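Local atomic coordinates of bifunctional dTDP-4-dehydrorhamnose 3,5-epimerase/dTDP-4-dehydrorhamnose reductase (Arabidopsis thaliana, PDB entry 4QQR), a protein that epimerises dTDP-4-keto-6-deoxyglucose at C3' and C5' and then reduces the product with NADPH to dTDP-beta-L-rhamnose, completing dTDP-L-rhamnose biosynthesis. Residues V76-S81 against G141-K146; L233-D238 against F289-N294; L16-T21 against V53-S58; G22-L27 against E202-S207; F117-D120 against P124-S127. One frame throughout, in Å; residues are numbered along the deposited sequence.

Contact 1: V76-S81 against G141-K146. With ZN (zinc ion), chain E.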
# COMPACT_ATOMS: atom_id res chain seq x y z
N VAL A 76 10.04 6.14 -16.22
CA VAL A 76 9.78 7.54 -16.55
C VAL A 76 10.10 8.38 -15.32
O VAL A 76 10.69 7.88 -14.36
CB VAL A 76 8.31 7.76 -16.94
CG1 VAL A 76 8.20 8.12 -18.42
CG2 VAL A 76 7.48 6.53 -16.62
N ASP A 77 9.70 9.64 -15.33
CA ASP A 77 9.91 10.49 -14.16
C ASP A 77 8.94 10.12 -13.05
O ASP A 77 7.86 9.59 -13.32
CB ASP A 77 9.74 11.96 -14.53
CG ASP A 77 8.39 12.26 -15.14
OD1 ASP A 77 8.29 12.23 -16.38
OD2 ASP A 77 7.43 12.50 -14.38
N TRP A 78 9.32 10.40 -11.81
CA TRP A 78 8.42 10.18 -10.68
C TRP A 78 7.79 11.45 -10.10
O TRP A 78 7.90 11.75 -8.92
CB TRP A 78 9.12 9.34 -9.62
CG TRP A 78 9.39 7.96 -10.11
CD1 TRP A 78 10.61 7.38 -10.32
CD2 TRP A 78 8.42 6.99 -10.50
NE1 TRP A 78 10.46 6.09 -10.79
CE2 TRP A 78 9.12 5.83 -10.91
CE3 TRP A 78 7.02 6.98 -10.53
CZ2 TRP A 78 8.46 4.68 -11.35
CZ3 TRP A 78 6.37 5.84 -10.97
CH2 TRP A 78 7.09 4.70 -11.37
N CYS A 79 7.09 12.18 -10.96
CA CYS A 79 6.29 13.28 -10.48
C CYS A 79 4.97 12.75 -9.88
O CYS A 79 4.68 11.55 -9.92
CB CYS A 79 6.00 14.27 -11.60
SG CYS A 79 4.54 13.85 -12.58
N GLU A 80 4.19 13.67 -9.34
CA GLU A 80 2.93 13.28 -8.73
C GLU A 80 2.00 12.55 -9.68
O GLU A 80 1.54 11.45 -9.37
CB GLU A 80 2.28 14.48 -8.06
CG GLU A 80 3.13 14.98 -6.91
CD GLU A 80 2.58 16.22 -6.27
OE1 GLU A 80 1.46 16.65 -6.66
OE2 GLU A 80 3.27 16.78 -5.38
N SER A 81 1.74 13.13 -10.85
CA SER A 81 0.86 12.49 -11.84
C SER A 81 1.34 11.08 -12.20
O SER A 81 0.52 10.20 -12.49
CB SER A 81 0.72 13.32 -13.12
OG SER A 81 0.52 14.70 -12.85
N GLY A 141 14.13 2.65 -0.92
CA GLY A 141 14.33 4.09 -0.92
C GLY A 141 13.38 4.69 -1.93
O GLY A 141 12.51 5.50 -1.57
N SER A 142 13.51 4.28 -3.19
CA SER A 142 12.75 4.90 -4.28
C SER A 142 11.25 4.57 -4.24
O SER A 142 10.84 3.52 -3.72
CB SER A 142 13.36 4.54 -5.65
OG SER A 142 12.80 3.34 -6.19
N PHE A 143 10.44 5.46 -4.80
CA PHE A 143 8.98 5.30 -4.82
C PHE A 143 8.51 3.97 -5.42
O PHE A 143 7.73 3.24 -4.81
CB PHE A 143 8.32 6.45 -5.58
CG PHE A 143 6.88 6.20 -5.91
CD1 PHE A 143 5.88 6.42 -4.96
CD2 PHE A 143 6.51 5.72 -7.18
CE1 PHE A 143 4.55 6.19 -5.27
CE2 PHE A 143 5.18 5.48 -7.49
CZ PHE A 143 4.19 5.73 -6.53
N TYR A 144 8.97 3.68 -6.63
CA TYR A 144 8.56 2.46 -7.30
C TYR A 144 8.84 1.26 -6.40
O TYR A 144 7.98 0.41 -6.20
CB TYR A 144 9.27 2.31 -8.66
CG TYR A 144 8.67 1.19 -9.46
CD1 TYR A 144 7.41 1.33 -10.02
CD2 TYR A 144 9.33 -0.02 -9.62
CE1 TYR A 144 6.83 0.32 -10.73
CE2 TYR A 144 8.76 -1.05 -10.34
CZ TYR A 144 7.50 -0.88 -10.89
OH TYR A 144 6.90 -1.89 -11.61
N SER A 145 10.03 1.23 -5.82
CA SER A 145 10.47 0.14 -4.96
C SER A 145 9.64 -0.04 -3.69
O SER A 145 9.26 -1.15 -3.32
CB SER A 145 11.93 0.35 -4.58
OG SER A 145 12.59 -0.89 -4.63
N LYS A 146 9.36 1.07 -3.02
CA LYS A 146 8.59 1.02 -1.79
C LYS A 146 7.17 0.56 -2.13
O LYS A 146 6.58 -0.26 -1.42
CB LYS A 146 8.58 2.40 -1.13
CG LYS A 146 8.43 2.37 0.38
CD LYS A 146 8.45 3.79 0.97
CE LYS A 146 9.48 4.67 0.25
NZ LYS A 146 10.45 5.28 1.19
ZN ZN E . 5.76 12.68 -14.52
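Trp78 meets Phe143 and Tyr144 in a three-ring aromatic cluster that makes up the whole direct contact between 76-81 and 141-146. The Phe143 ring comes in over one face of the indole, near its rim, with CD2 3.6 Å from Trp78 CE3. The two planes stand 51° apart, an oblique pairing. Tyr144 approaches the far end of the six-membered ring: its CD1 lies 3.6 Å from Trp78 CH2, and its CB is 3.7 Å from Trp78 CZ2. Here the rings meet rim to rim with planes only 24° apart. Consecutive on the first turn of their helix, Phe143 and Tyr144 both hold CG anti to the backbone N, which sends the two rings out to the same indole.

Metal coordination occupies the flanks of Trp78. Asp77 OD2 and Cys79 SG bind a zinc ion, the sulfur at 2.6 Å, and His82 ND1 joins them, so the tryptophan sits in a short zinc-binding loop while its ring turns to the other segment.

Capping starts both helices: Cys79, at the N-cap of helix 80-103, caps a backbone N of its first turn with its side chain, and Ser142 OG weakly accepts from Ser145 N before helix 143-155. Phe143 also packs on Lys83 and Ile87 of helix 80-103 and on Asn157 of the second subunit, and Tyr144 on the loop at Pro74.

Contact 2: L233-D238 against F289-N294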
# COMPACT_ATOMS: atom_id res chain seq x y z
N LEU A 233 27.44 -9.59 -22.28
CA LEU A 233 27.99 -8.92 -23.46
C LEU A 233 28.98 -9.82 -24.21
O LEU A 233 29.01 -9.80 -25.44
CB LEU A 233 28.65 -7.57 -23.09
CG LEU A 233 27.87 -6.24 -23.22
CD1 LEU A 233 26.37 -6.44 -23.34
CD2 LEU A 233 28.16 -5.28 -22.07
N GLU A 234 29.76 -10.59 -23.46
CA GLU A 234 30.71 -11.53 -24.07
C GLU A 234 29.94 -12.55 -24.90
O GLU A 234 30.33 -12.87 -26.02
CB GLU A 234 31.55 -12.25 -23.02
CG GLU A 234 32.56 -11.38 -22.30
CD GLU A 234 32.84 -11.88 -20.90
OE1 GLU A 234 33.52 -11.17 -20.13
OE2 GLU A 234 32.36 -12.99 -20.55
N MET A 235 28.84 -13.06 -24.34
CA MET A 235 27.98 -13.97 -25.08
C MET A 235 27.30 -13.30 -26.27
O MET A 235 27.08 -13.93 -27.31
CB MET A 235 26.91 -14.57 -24.17
CG MET A 235 27.49 -15.38 -23.03
SD MET A 235 26.18 -16.17 -22.10
CE MET A 235 27.12 -16.92 -20.78
N TYR A 236 26.97 -12.03 -26.13
CA TYR A 236 26.43 -11.28 -27.26
C TYR A 236 27.45 -11.29 -28.39
O TYR A 236 27.12 -11.57 -29.55
CB TYR A 236 26.14 -9.84 -26.85
CG TYR A 236 25.38 -9.07 -27.90
CD1 TYR A 236 24.02 -9.29 -28.10
CD2 TYR A 236 26.02 -8.14 -28.72
CE1 TYR A 236 23.32 -8.60 -29.06
CE2 TYR A 236 25.33 -7.45 -29.70
CZ TYR A 236 23.97 -7.68 -29.86
OH TYR A 236 23.26 -7.01 -30.83
N ARG A 237 28.69 -10.98 -28.03
CA ARG A 237 29.81 -10.86 -28.95
C ARG A 237 30.09 -12.14 -29.70
O ARG A 237 30.24 -12.12 -30.92
CB ARG A 237 31.06 -10.39 -28.21
CG ARG A 237 32.30 -10.30 -29.09
CD ARG A 237 33.57 -10.40 -28.24
NE ARG A 237 33.53 -11.59 -27.38
CZ ARG A 237 34.17 -11.69 -26.22
NH1 ARG A 237 34.89 -10.67 -25.76
NH2 ARG A 237 34.08 -12.81 -25.50
N ASP A 238 30.17 -13.27 -29.00
CA ASP A 238 30.60 -14.50 -29.66
C ASP A 238 29.46 -15.15 -30.40
O ASP A 238 29.67 -15.99 -31.28
CB ASP A 238 31.20 -15.51 -28.68
CG ASP A 238 32.32 -14.94 -27.85
OD1 ASP A 238 33.01 -14.00 -28.32
OD2 ASP A 238 32.49 -15.42 -26.71
N PHE A 289 18.18 -20.78 -24.82
CA PHE A 289 16.93 -20.13 -25.20
C PHE A 289 17.14 -18.84 -25.95
O PHE A 289 16.26 -18.41 -26.71
CB PHE A 289 16.06 -19.84 -23.97
CG PHE A 289 15.48 -21.06 -23.34
CD1 PHE A 289 14.31 -21.61 -23.82
CD2 PHE A 289 16.12 -21.66 -22.26
CE1 PHE A 289 13.77 -22.74 -23.24
CE2 PHE A 289 15.59 -22.78 -21.67
CZ PHE A 289 14.42 -23.33 -22.15
N VAL A 290 18.28 -18.21 -25.72
CA VAL A 290 18.48 -16.86 -26.25
C VAL A 290 19.54 -16.81 -27.34
O VAL A 290 19.24 -16.41 -28.47
CB VAL A 290 18.78 -15.84 -25.12
CG1 VAL A 290 18.99 -14.46 -25.71
CG2 VAL A 290 17.62 -15.82 -24.12
N PHE A 291 20.76 -17.23 -27.02
CA PHE A 291 21.89 -17.06 -27.93
C PHE A 291 22.04 -18.09 -29.07
O PHE A 291 22.26 -17.71 -30.22
CB PHE A 291 23.18 -16.94 -27.12
CG PHE A 291 23.26 -15.69 -26.28
CD1 PHE A 291 23.32 -14.44 -26.87
CD2 PHE A 291 23.27 -15.77 -24.89
CE1 PHE A 291 23.39 -13.29 -26.10
CE2 PHE A 291 23.35 -14.62 -24.11
CZ PHE A 291 23.40 -13.38 -24.72
N GLU A 292 21.93 -19.38 -28.76
CA GLU A 292 22.03 -20.42 -29.80
C GLU A 292 20.98 -20.34 -30.93
O GLU A 292 21.32 -20.54 -32.09
CB GLU A 292 22.06 -21.83 -29.21
CG GLU A 292 23.44 -22.27 -28.77
CD GLU A 292 23.43 -23.67 -28.16
OE1 GLU A 292 22.33 -24.25 -28.06
OE2 GLU A 292 24.52 -24.17 -27.77
N PRO A 293 19.70 -20.05 -30.60
CA PRO A 293 18.76 -19.91 -31.72
C PRO A 293 18.79 -18.50 -32.32
O PRO A 293 17.82 -18.05 -32.93
CB PRO A 293 17.40 -20.21 -31.09
CG PRO A 293 17.55 -19.75 -29.67
CD PRO A 293 19.01 -19.99 -29.30
N ASN A 294 19.90 -17.80 -32.13
CA ASN A 294 20.09 -16.50 -32.75
C ASN A 294 21.47 -16.35 -33.42
O ASN A 294 21.89 -15.23 -33.72
CB ASN A 294 19.86 -15.39 -31.72
CG ASN A 294 18.42 -14.90 -31.72
OD1 ASN A 294 17.57 -15.42 -32.44
ND2 ASN A 294 18.14 -13.90 -30.90
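Met235 lies across the face of Phe291, the two side chains crossing at about a right angle. Its CB stands over the ring, 3.8 Å from the centroid of Phe291 and 21° off the ring normal, a CH-pi contact displaced toward the rim; the closest carbon there is Phe291 CE2, 3.6 Å from Met235 CB. With CG beside the backbone N and the chain extended beyond it, Met235 runs outward past this rim instead of folding over the ring. SD consequently sits obliquely, 4.7 Å from the centroid of Phe291 and 52° off its normal, in a Met-aromatic contact.

Phe291 reaches across with CG anti to its own carbonyl carbon, and its CE1 side arrives at the backbone of helix 229-239. Phe291 CE1 is 3.8 Å from Tyr236 N. The Tyr236 side chain itself leaves in another direction and meets Phe244 edge-to-face.

The contact is helix-to-helix packing, away from the annotated sites, that joins helix 229-239 to the C-terminal part of helix 282-291, which widens into a pi-type turn at 289-291. Ile181 of helix 180-186 also touches Phe291, and Ile287, one turn back from Phe291, adds to the surface under Met235.

Beyond the ring, Arg237 and Asp238 form a salt bridge on their own helix. Arg237 presents its guanidinium side-on: NE lies 2.6 Å from Asp238 OD1, reached from above the carboxylate plane, while NH2 lies 3.3 Å from Asp238 OD2 on the syn side, almost straight at 174°.

Contact 3: L16-T21 against V53-S58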
# COMPACT_ATOMS: atom_id res chain seq x y z
N LEU A 16 -8.05 -15.75 -18.19
CA LEU A 16 -8.27 -14.32 -18.31
C LEU A 16 -6.91 -13.65 -18.08
O LEU A 16 -6.25 -13.90 -17.08
CB LEU A 16 -9.31 -13.82 -17.31
CG LEU A 16 -9.65 -12.32 -17.33
CD1 LEU A 16 -10.17 -11.88 -18.70
CD2 LEU A 16 -10.66 -11.96 -16.23
N ILE A 17 -6.48 -12.84 -19.04
CA ILE A 17 -5.17 -12.20 -18.95
C ILE A 17 -5.32 -10.68 -18.97
O ILE A 17 -6.08 -10.13 -19.77
CB ILE A 17 -4.25 -12.66 -20.10
CG1 ILE A 17 -4.08 -14.19 -20.04
CG2 ILE A 17 -2.91 -11.96 -20.02
CD1 ILE A 17 -3.39 -14.80 -21.26
N TYR A 18 -4.60 -10.00 -18.08
CA TYR A 18 -4.59 -8.54 -18.08
C TYR A 18 -3.25 -7.99 -18.55
O TYR A 18 -2.20 -8.46 -18.12
CB TYR A 18 -5.02 -7.97 -16.72
CG TYR A 18 -6.52 -8.08 -16.52
CD1 TYR A 18 -7.07 -9.20 -15.91
CD2 TYR A 18 -7.38 -7.10 -17.00
CE1 TYR A 18 -8.45 -9.32 -15.75
CE2 TYR A 18 -8.75 -7.21 -16.86
CZ TYR A 18 -9.28 -8.33 -16.22
OH TYR A 18 -10.64 -8.45 -16.07
N GLY A 19 -3.31 -7.03 -19.47
CA GLY A 19 -2.12 -6.43 -20.05
C GLY A 19 -1.72 -6.91 -21.44
O GLY A 19 -0.57 -7.31 -21.63
N LYS A 20 -2.63 -6.86 -22.41
CA LYS A 20 -2.24 -7.21 -23.79
C LYS A 20 -1.24 -6.20 -24.35
O LYS A 20 -0.34 -6.54 -25.13
CB LYS A 20 -3.45 -7.37 -24.73
CG LYS A 20 -4.18 -6.09 -25.16
CD LYS A 20 -5.25 -6.38 -26.22
CE LYS A 20 -4.66 -7.14 -27.41
NZ LYS A 20 -5.63 -7.43 -28.53
N THR A 21 -1.41 -4.96 -23.92
CA THR A 21 -0.50 -3.86 -24.24
C THR A 21 0.97 -4.22 -24.01
O THR A 21 1.83 -3.86 -24.80
CB THR A 21 -0.88 -2.62 -23.39
OG1 THR A 21 -2.04 -1.99 -23.95
CG2 THR A 21 0.28 -1.62 -23.32
N VAL A 53 -15.42 -7.30 -12.59
CA VAL A 53 -16.51 -8.24 -12.27
C VAL A 53 -17.21 -8.70 -13.55
O VAL A 53 -17.60 -9.86 -13.68
CB VAL A 53 -17.55 -7.65 -11.27
CG1 VAL A 53 -18.62 -8.68 -10.91
CG2 VAL A 53 -16.88 -7.17 -10.00
N ALA A 54 -17.35 -7.78 -14.51
CA ALA A 54 -17.99 -8.08 -15.79
C ALA A 54 -17.18 -9.08 -16.62
O ALA A 54 -17.72 -10.07 -17.15
CB ALA A 54 -18.21 -6.79 -16.56
N ASP A 55 -15.88 -8.82 -16.74
CA ASP A 55 -14.96 -9.73 -17.39
C ASP A 55 -15.05 -11.15 -16.83
O ASP A 55 -15.07 -12.10 -17.61
CB ASP A 55 -13.51 -9.22 -17.24
CG ASP A 55 -13.26 -7.93 -17.98
OD1 ASP A 55 -14.23 -7.28 -18.40
OD2 ASP A 55 -12.07 -7.57 -18.14
N ILE A 56 -15.08 -11.30 -15.51
CA ILE A 56 -15.08 -12.64 -14.93
C ILE A 56 -16.36 -13.39 -15.30
O ILE A 56 -16.34 -14.59 -15.57
CB ILE A 56 -14.94 -12.64 -13.39
CG1 ILE A 56 -13.75 -11.79 -12.94
CG2 ILE A 56 -14.86 -14.07 -12.86
CD1 ILE A 56 -12.43 -12.41 -13.12
N GLU A 57 -17.48 -12.67 -15.35
CA GLU A 57 -18.74 -13.32 -15.72
C GLU A 57 -18.85 -13.58 -17.23
O GLU A 57 -19.35 -14.62 -17.66
CB GLU A 57 -19.92 -12.52 -15.19
CG GLU A 57 -19.79 -12.22 -13.70
CD GLU A 57 -21.12 -12.21 -12.98
OE1 GLU A 57 -21.78 -13.27 -12.94
OE2 GLU A 57 -21.50 -11.14 -12.44
N SER A 58 -18.35 -12.63 -18.02
CA SER A 58 -18.32 -12.78 -19.47
C SER A 58 -17.39 -13.92 -19.94
O SER A 58 -17.77 -14.70 -20.81
CB SER A 58 -17.91 -11.45 -20.11
OG SER A 58 -17.81 -11.56 -21.52
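Tyr18 and Asp55 meet through a single hydrogen bond, in which the phenol OH donates to Asp55 OD2 at 2.7 Å. The hydroxyl arrives on the anti side of the carboxylate, 29° out of its plane, although the phenol ring and carboxylate planes are themselves only 6° apart. Tyr18 has CG beside the backbone N, and its long ring carries OH to the helix although its CB does not aim there.

Next to this polar pair, Leu16 CD2 touches Ile56 CD1 at 3.6 Å, and the same methyl lies 4.1 Å from Asp55 CB. One leucine branch therefore serves both helix residues, with the side chains crossing at about a right angle.

A second donor steadies the buried carboxylate: Gly44 N also hydrogen-bonds to Asp55 OD2, so that one oxygen takes two bonds. Ile52, one turn earlier, packs on Tyr18; Val64 and Pro61 border Leu16 and Ile56.

The contact joins an inner strand of the parallel Rossmann sheet to a helix layered on it. Helix 49-59 links strand 38-41 to strand 63-66 as a beta-alpha-beta crossover, passing strand 14-18 between them; strand 16-18 and helix 53-58 run at 150°, their axes 10.3 Å apart at closest.

Contact 4: G22-L27 against E202-S207. With SO4 (sulfate ion), chain H.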
# COMPACT_ATOMS: atom_id res chain seq x y z
N GLY A 22 1.26 -4.94 -22.93
CA GLY A 22 2.62 -5.09 -22.45
C GLY A 22 3.43 -6.27 -22.95
O GLY A 22 2.95 -7.08 -23.74
N TRP A 23 4.67 -6.38 -22.48
CA TRP A 23 5.59 -7.39 -22.98
C TRP A 23 5.14 -8.81 -22.60
O TRP A 23 4.80 -9.61 -23.47
CB TRP A 23 7.02 -7.09 -22.49
CG TRP A 23 8.13 -7.93 -23.13
CD1 TRP A 23 8.03 -8.74 -24.22
CD2 TRP A 23 9.50 -8.03 -22.69
NE1 TRP A 23 9.24 -9.34 -24.49
CE2 TRP A 23 10.15 -8.92 -23.57
CE3 TRP A 23 10.23 -7.45 -21.65
CZ2 TRP A 23 11.50 -9.24 -23.43
CZ3 TRP A 23 11.56 -7.77 -21.51
CH2 TRP A 23 12.19 -8.67 -22.39
N ILE A 24 5.13 -9.11 -21.31
CA ILE A 24 4.70 -10.42 -20.82
C ILE A 24 3.25 -10.81 -21.21
O ILE A 24 2.99 -11.95 -21.65
CB ILE A 24 4.90 -10.50 -19.29
CG1 ILE A 24 6.40 -10.55 -18.98
CG2 ILE A 24 4.20 -11.71 -18.68
CD1 ILE A 24 6.70 -10.58 -17.49
N GLY A 25 2.33 -9.87 -21.06
CA GLY A 25 0.93 -10.11 -21.39
C GLY A 25 0.73 -10.49 -22.84
O GLY A 25 -0.09 -11.36 -23.17
N GLY A 26 1.49 -9.83 -23.71
CA GLY A 26 1.53 -10.19 -25.12
C GLY A 26 2.11 -11.57 -25.33
O GLY A 26 1.58 -12.35 -26.13
N LEU A 27 3.20 -11.87 -24.63
CA LEU A 27 3.86 -13.17 -24.77
C LEU A 27 2.98 -14.31 -24.29
O LEU A 27 2.93 -15.37 -24.93
CB LEU A 27 5.20 -13.19 -24.03
CG LEU A 27 6.25 -12.27 -24.65
CD1 LEU A 27 7.56 -12.34 -23.88
CD2 LEU A 27 6.45 -12.57 -26.15
N GLU A 202 11.92 -19.38 -21.15
CA GLU A 202 11.82 -20.56 -20.30
C GLU A 202 10.79 -20.41 -19.17
O GLU A 202 10.00 -21.32 -18.92
CB GLU A 202 13.18 -20.91 -19.71
CG GLU A 202 13.12 -22.11 -18.78
CD GLU A 202 14.46 -22.40 -18.12
OE1 GLU A 202 15.34 -21.51 -18.16
OE2 GLU A 202 14.65 -23.52 -17.57
N LEU A 203 10.80 -19.24 -18.52
CA LEU A 203 10.04 -19.04 -17.29
C LEU A 203 8.55 -18.77 -17.50
O LEU A 203 7.71 -19.20 -16.70
CB LEU A 203 10.67 -17.92 -16.45
CG LEU A 203 11.57 -18.34 -15.28
CD1 LEU A 203 10.90 -19.44 -14.48
CD2 LEU A 203 12.92 -18.78 -15.78
N LEU A 204 8.21 -18.07 -18.58
CA LEU A 204 6.80 -17.82 -18.88
C LEU A 204 5.97 -19.09 -19.10
O LEU A 204 4.86 -19.20 -18.60
CB LEU A 204 6.61 -16.83 -20.03
CG LEU A 204 6.83 -15.38 -19.61
CD1 LEU A 204 6.34 -14.39 -20.66
CD2 LEU A 204 6.15 -15.13 -18.28
N PRO A 205 6.51 -20.07 -19.84
CA PRO A 205 5.77 -21.34 -19.87
C PRO A 205 5.52 -21.94 -18.48
O PRO A 205 4.40 -22.37 -18.21
CB PRO A 205 6.68 -22.23 -20.72
CG PRO A 205 7.32 -21.26 -21.65
CD PRO A 205 7.59 -20.03 -20.85
N ILE A 206 6.54 -21.96 -17.63
CA ILE A 206 6.44 -22.46 -16.26
C ILE A 206 5.34 -21.77 -15.47
O ILE A 206 4.63 -22.39 -14.69
CB ILE A 206 7.81 -22.31 -15.53
CG1 ILE A 206 8.79 -23.41 -15.99
CG2 ILE A 206 7.63 -22.29 -13.99
CD1 ILE A 206 10.24 -23.13 -15.69
N SER A 207 5.18 -20.47 -15.68
CA SER A 207 4.13 -19.74 -14.99
C SER A 207 2.75 -20.23 -15.41
O SER A 207 1.84 -20.28 -14.57
CB SER A 207 4.28 -18.21 -15.12
OG SER A 207 3.92 -17.76 -16.40
S SO4 H . 5.75 -3.15 -20.67
O1 SO4 H . 7.01 -3.24 -19.92
O2 SO4 H . 4.76 -2.54 -19.78
O3 SO4 H . 5.32 -4.49 -21.06
O4 SO4 H . 5.90 -2.35 -21.90
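The start of the first Rossmann helix, whose Trp23 and Ile24 are NADPH-binding residues by similarity, packs on helix 200-212 through Leu204. The leucine rests against the groove between Ile24 and Leu27, which lie one turn apart on the facing helix. Its CD1 branch meets Leu27 CB at 3.8 Å, and its CD2 branch meets Ile24 CG2 at 4.0 Å. Leu204 crosses Leu27 at about a right angle and Ile24 obliquely. Ile24 CG2 stands anti to the backbone N, pointing this branch at both leucine methyls. No hydrogen bond spans the two segments.

At the N-terminal end of helix 23-34, away from the leucine packing, lies a sulfate, probably from the crystallisation liquor. Trp23 N donates to its O3 in a bond whose very short modelled length is doubtful, and Thr71 OG1 bonds it as well; its place is consistent with that of a cofactor phosphate. On the other helix, Ser207 OG donates back to Leu204 O at 2.8 Å and bonds Tyr111 OH, an NADPH-site residue by similarity.

Helix 23-34 follows strand 14-18 directly, and helix 200-212 packs against its first turns, adding Leu200 to the surface against Trp23, Ile24 and Leu27.

Contact 5: F117-D120 against P124-S127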
# COMPACT_ATOMS: atom_id res chain seq x y z
N PHE A 117 14.97 -5.84 -3.57
CA PHE A 117 15.96 -6.36 -2.66
C PHE A 117 17.32 -5.81 -3.05
O PHE A 117 17.52 -5.37 -4.20
CB PHE A 117 15.94 -7.88 -2.68
CG PHE A 117 14.85 -8.49 -1.84
CD1 PHE A 117 15.02 -8.67 -0.47
CD2 PHE A 117 13.65 -8.89 -2.41
CE1 PHE A 117 14.02 -9.24 0.31
CE2 PHE A 117 12.65 -9.46 -1.63
CZ PHE A 117 12.84 -9.63 -0.26
N GLU A 118 18.27 -5.81 -2.12
CA GLU A 118 19.61 -5.30 -2.41
C GLU A 118 20.71 -6.03 -1.63
O GLU A 118 20.52 -6.39 -0.46
CB GLU A 118 19.67 -3.80 -2.13
CG GLU A 118 21.00 -3.16 -2.44
CD GLU A 118 21.04 -1.69 -2.07
OE1 GLU A 118 20.37 -1.29 -1.09
OE2 GLU A 118 21.74 -0.94 -2.79
N TYR A 119 21.86 -6.26 -2.27
CA TYR A 119 23.01 -6.85 -1.60
C TYR A 119 23.28 -6.17 -0.24
O TYR A 119 23.38 -4.95 -0.16
CB TYR A 119 24.26 -6.78 -2.50
CG TYR A 119 24.28 -7.77 -3.66
CD1 TYR A 119 24.07 -9.13 -3.45
CD2 TYR A 119 24.50 -7.33 -4.96
CE1 TYR A 119 24.09 -10.03 -4.51
CE2 TYR A 119 24.51 -8.22 -6.03
CZ TYR A 119 24.31 -9.57 -5.79
OH TYR A 119 24.33 -10.46 -6.86
N ASP A 120 23.36 -6.98 0.82
CA ASP A 120 23.58 -6.47 2.18
C ASP A 120 24.53 -7.33 3.02
O ASP A 120 25.08 -8.33 2.53
CB ASP A 120 22.25 -6.26 2.91
CG ASP A 120 21.52 -7.57 3.22
OD1 ASP A 120 20.37 -7.49 3.72
OD2 ASP A 120 22.06 -8.67 2.97
N PRO A 124 25.67 -10.82 0.96
CA PRO A 124 26.66 -9.94 0.31
C PRO A 124 26.91 -10.25 -1.16
O PRO A 124 26.70 -11.37 -1.61
CB PRO A 124 27.93 -10.17 1.13
CG PRO A 124 27.75 -11.52 1.79
CD PRO A 124 26.28 -11.79 1.89
N LEU A 125 27.34 -9.23 -1.90
CA LEU A 125 27.75 -9.38 -3.28
C LEU A 125 28.82 -10.46 -3.39
O LEU A 125 29.86 -10.38 -2.74
CB LEU A 125 28.30 -8.05 -3.79
CG LEU A 125 29.12 -8.03 -5.08
CD1 LEU A 125 28.28 -8.51 -6.28
CD2 LEU A 125 29.72 -6.64 -5.34
N GLY A 126 28.54 -11.49 -4.20
CA GLY A 126 29.50 -12.56 -4.44
C GLY A 126 29.36 -13.78 -3.53
O GLY A 126 30.04 -14.79 -3.74
N SER A 127 28.49 -13.70 -2.53
CA SER A 127 28.38 -14.76 -1.52
C SER A 127 27.60 -15.99 -1.97
O SER A 127 27.66 -17.04 -1.33
CB SER A 127 27.70 -14.22 -0.27
OG SER A 127 26.32 -13.99 -0.50
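Tyr119 lies against Leu125 at the corner of a type II beta turn, Pro124 to Ser127, in the long surface loop between strand 107-113 and helix 143-155. The contact folds this loop back on itself across three intervening residues.

Apolar and CH-pi packing dominates. Leu125 CA sits over one face of the Tyr119 ring, 3.8 Å from its centroid and 16° off the normal, displaced toward the rim. The leucine side chain continues across the ring: with CG anti to the backbone N (chi1 164°), its CD1 reaches Tyr119 CE2 at 3.8 Å. On the same face, toward the CD1 edge, Tyr119 CD1 lies 3.6 Å from Leu125 N, so backbone and side chain of one residue together span the phenol.

Polar anchoring comes from outside the pair. Tyr119 OH is hydrogen-bonded to Pro194 O, holding the far end of the ring. Asp120 turns its carboxylate to the intervening residues, OD2 bonding to Gly122 N and to His123 ND1. His123 is itself a zinc ligand, which places Asp120 in the second shell of that metal and probably helps orient the imidazole.

The turn secures itself at Pro124 O, which accepts both from Ser127 N at 3.1 Å and from Ser127 OG at 2.9 Å, the latter in the carbonyl plane on a lone pair.

Contacts 3 and 4 are buried, contact 2 is partly so, and contacts 1 and 5 lie at the surface. The first two share the opening beta-alpha unit: strand 14-18 serves contact 3 and the following helix 23-34 serves contact 4, and they touch where Ile17 CG2 packs near Gly25 O. Contact 4 is purely aliphatic across its helices, whereas contact 3 adds a buried hydrogen bond. Contacts 4 and 2 also meet, through Glu202 and Phe289. Aromatic rings also carry contacts 1, 2 and 5, against other rings, a methionine, and a turn's backbone and leucine side chain respectively. Contact 1 holds zinc ligands directly; contact 5 touches a zinc site only through the second shell.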